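Local coordinates for ABC transporter, substrate binding protein (Mannopine) (Agrobacterium fabrum, PDB 5L9S), which probably binds the opine mannopine in the periplasm and delivers it to an ABC transporter for uptake, at residues R150-A155 with R173-L178. Residues are numbered along the deposited sequence; the frame is centred on the assembly and turned at random.
Sequences RVLAAA and RAFRKL
Two helices of one lobe of this periplasmic binding protein, 149-158 and 171-181, pack here through Val151, Leu152 and Ala155 on the first and Ala174, Phe175, Lys177 and Leu178 on the second. The segment axes approach to 8.3 Å and cross at 79°. Leu152 and Ala174 have the closest CA pair, 5.1 Å apart, and the alanines at 155 and 174 leave room for the backbones to come near. Ala155 points at the second helix and sets its CB 3.4 Å from Ala174 O. In return, Ala174 CB lies 3.5 Å from Leu152 O.

Leu152 CD2 is the methyl that meets the most partners. Leu152 CG is anti to the carbonyl carbon (chi1 -65°), which turns the branched end toward the second helix. There CD2 sits over the centre of one face of the Phe175 ring, a CH-pi contact 3.9 Å from the centroid and 9° off the normal. The same methyl touches Ala174 CB and Leu178 CD1. Leu178 lies across both Leu152 and Val151, with CD1 3.7 Å from Val151 CG1.

At the margin, Lys177 lays CG 3.4 Å from Ala155 O. Its chain then bends at chi2 and carries NZ away, toward weak, long ion pairs with Asp159 and Glu180. Helix 307-325 also packs on Val151, Leu152 and Phe175.

No hydrogen bond joins the two segments. Dispersion between alkyl groups and one ring face, with carbons also against carbonyl oxygens, makes shape fit rather than directional bonding seat the helices.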
ATOM      1  N   ARG A 150      -1.002  10.870   4.725  1.00 40.39           N
ATOM      2  CA  ARG A 150      -0.671  11.084   3.313  1.00 37.09           C
ATOM      3  C   ARG A 150      -1.127  12.458   2.827  1.00 40.77           C
ATOM      4  O   ARG A 150      -0.534  13.007   1.917  1.00 40.60           O
ATOM      5  CB  ARG A 150      -1.313  10.014   2.440  1.00 35.23           C
ATOM      6  CG  ARG A 150      -0.620   8.670   2.410  1.00 40.35           C
ATOM      7  CD  ARG A 150      -1.433   7.911   1.421  1.00 43.77           C
ATOM      8  NE  ARG A 150      -1.757   6.535   1.794  1.00 51.49           N
ATOM      9  CZ  ARG A 150      -2.628   6.175   2.724  1.00 59.56           C
ATOM     10  NH1 ARG A 150      -3.214   7.092   3.488  1.00 61.88           N
ATOM     11  NH2 ARG A 150      -2.868   4.897   2.948  1.00 43.78           N
ATOM     12  N   VAL A 151      -2.219  12.979   3.377  1.00 39.15           N
ATOM     13  CA  VAL A 151      -2.727  14.310   3.028  1.00 40.71           C
ATOM     14  C   VAL A 151      -1.750  15.365   3.611  1.00 46.55           C
ATOM     15  O   VAL A 151      -1.385  16.319   2.918  1.00 46.05           O
ATOM     16  CB  VAL A 151      -4.196  14.514   3.497  1.00 44.88           C
ATOM     17  CG1 VAL A 151      -4.640  15.961   3.367  1.00 46.45           C
ATOM     18  CG2 VAL A 151      -5.137  13.617   2.711  1.00 43.80           C
ATOM     19  N   LEU A 152      -1.312  15.155   4.868  1.00 43.70           N
ATOM     20  CA  LEU A 152      -0.353  15.982   5.599  1.00 44.72           C
ATOM     21  C   LEU A 152       1.027  15.959   4.954  1.00 46.64           C
ATOM     22  O   LEU A 152       1.612  17.018   4.734  1.00 45.80           O
ATOM     23  CB  LEU A 152      -0.282  15.520   7.074  1.00 46.29           C
ATOM     24  CG  LEU A 152      -1.573  15.707   7.921  1.00 51.49           C
ATOM     25  CD1 LEU A 152      -1.373  15.201   9.330  1.00 52.20           C
ATOM     26  CD2 LEU A 152      -1.997  17.162   7.981  1.00 51.78           C
ATOM     27  N   ALA A 153       1.528  14.751   4.604  1.00 43.29           N
ATOM     28  CA  ALA A 153       2.794  14.566   3.884  1.00 42.94           C
ATOM     29  C   ALA A 153       2.750  15.205   2.469  1.00 47.19           C
ATOM     30  O   ALA A 153       3.764  15.767   2.056  1.00 49.74           O
ATOM     31  CB  ALA A 153       3.155  13.088   3.810  1.00 42.36           C
ATOM     32  N   ALA A 154       1.590  15.170   1.750  1.00 41.58           N
ATOM     33  CA  ALA A 154       1.454  15.839   0.439  1.00 41.74           C
ATOM     34  C   ALA A 154       1.588  17.346   0.630  1.00 49.51           C
ATOM     35  O   ALA A 154       2.252  17.987  -0.171  1.00 51.30           O
ATOM     36  CB  ALA A 154       0.111  15.520  -0.210  1.00 41.86           C
ATOM     37  N   ALA A 155       1.012  17.898   1.726  1.00 46.96           N
ATOM     38  CA  ALA A 155       1.053  19.328   2.070  1.00 47.92           C
ATOM     39  C   ALA A 155       2.466  19.758   2.337  1.00 53.28           C
ATOM     40  O   ALA A 155       2.897  20.785   1.819  1.00 55.61           O
ATOM     41  CB  ALA A 155       0.174  19.614   3.282  1.00 49.27           C
ATOM     42  N   ARG A 173       2.867  22.707  10.466  1.00 67.35           N
ATOM     43  CA  ARG A 173       3.151  23.247   9.141  1.00 64.89           C
ATOM     44  C   ARG A 173       2.221  22.625   8.104  1.00 67.57           C
ATOM     45  O   ARG A 173       1.653  23.356   7.295  1.00 69.24           O
ATOM     46  CB  ARG A 173       4.619  23.000   8.795  1.00 60.25           C
ATOM     47  CG  ARG A 173       5.129  23.676   7.541  1.00 64.30           C
ATOM     48  CD  ARG A 173       6.600  23.356   7.389  1.00 66.95           C
ATOM     49  NE  ARG A 173       7.071  23.598   6.031  1.00 68.18           N
ATOM     50  CZ  ARG A 173       8.335  23.501   5.642  1.00 71.04           C
ATOM     51  NH1 ARG A 173       9.275  23.129   6.500  1.00 60.44           N
ATOM     52  NH2 ARG A 173       8.663  23.737   4.385  1.00 50.82           N
ATOM     53  N   ALA A 174       2.053  21.282   8.131  1.00 61.37           N
ATOM     54  CA  ALA A 174       1.177  20.545   7.218  1.00 58.39           C
ATOM     55  C   ALA A 174      -0.266  21.084   7.211  1.00 63.20           C
ATOM     56  O   ALA A 174      -0.845  21.253   6.128  1.00 63.22           O
ATOM     57  CB  ALA A 174       1.194  19.074   7.556  1.00 57.29           C
ATOM     58  N   PHE A 175      -0.813  21.422   8.408  1.00 60.13           N
ATOM     59  CA  PHE A 175      -2.158  21.994   8.550  1.00 60.52           C
ATOM     60  C   PHE A 175      -2.235  23.425   8.062  1.00 66.08           C
ATOM     61  O   PHE A 175      -3.268  23.811   7.511  1.00 66.37           O
ATOM     62  CB  PHE A 175      -2.675  21.877   9.980  1.00 63.66           C
ATOM     63  CG  PHE A 175      -3.327  20.549  10.281  1.00 63.52           C
ATOM     64  CD1 PHE A 175      -4.542  20.205   9.702  1.00 65.82           C
ATOM     65  CD2 PHE A 175      -2.738  19.652  11.160  1.00 64.85           C
ATOM     66  CE1 PHE A 175      -5.154  18.990   9.997  1.00 65.34           C
ATOM     67  CE2 PHE A 175      -3.357  18.439  11.464  1.00 66.78           C
ATOM     68  CZ  PHE A 175      -4.569  18.124  10.892  1.00 64.44           C
ATOM     69  N   ARG A 176      -1.138  24.203   8.250  1.00 64.37           N
ATOM     70  CA  ARG A 176      -0.986  25.595   7.802  1.00 66.59           C
ATOM     71  C   ARG A 176      -1.079  25.607   6.259  1.00 66.31           C
ATOM     72  O   ARG A 176      -1.823  26.415   5.697  1.00 67.64           O
ATOM     73  CB  ARG A 176       0.386  26.135   8.250  1.00 70.58           C
ATOM     74  CG  ARG A 176       0.399  27.430   9.039  1.00 86.12           C
ATOM     75  CD  ARG A 176       1.850  27.770   9.405  1.00 98.33           C
ATOM     76  NE  ARG A 176       2.241  27.024  10.588  1.00 99.27           N
ATOM     77  CZ  ARG A 176       3.435  26.495  10.856  1.00106.91           C
ATOM     78  NH1 ARG A 176       4.438  26.605   9.984  1.00 88.43           N
ATOM     79  NH2 ARG A 176       3.634  25.845  11.991  1.00 90.35           N
ATOM     80  N   LYS A 177      -0.365  24.667   5.594  1.00 57.93           N
ATOM     81  CA  LYS A 177      -0.368  24.519   4.141  1.00 56.17           C
ATOM     82  C   LYS A 177      -1.751  24.098   3.624  1.00 60.70           C
ATOM     83  O   LYS A 177      -2.224  24.682   2.638  1.00 60.36           O
ATOM     84  CB  LYS A 177       0.748  23.564   3.660  1.00 54.67           C
ATOM     85  CG  LYS A 177       1.014  23.562   2.133  1.00 54.80           C
ATOM     86  CD  LYS A 177       1.736  24.822   1.633  1.00 59.44           C
ATOM     87  CE  LYS A 177       2.032  24.798   0.158  1.00 61.83           C
ATOM     88  NZ  LYS A 177       2.430  26.141  -0.342  1.00 67.70           N
ATOM     89  N   LEU A 178      -2.410  23.113   4.311  1.00 56.49           N
ATOM     90  CA  LEU A 178      -3.747  22.630   3.951  1.00 55.30           C
ATOM     91  C   LEU A 178      -4.796  23.705   3.951  1.00 63.86           C
ATOM     92  O   LEU A 178      -5.676  23.653   3.100  1.00 63.52           O
ATOM     93  CB  LEU A 178      -4.207  21.469   4.813  1.00 53.79           C
ATOM     94  CG  LEU A 178      -3.865  20.121   4.248  1.00 55.72           C
ATOM     95  CD1 LEU A 178      -3.938  19.057   5.304  1.00 54.92           C
ATOM     96  CD2 LEU A 178      -4.747  19.783   3.045  1.00 57.98           C
TER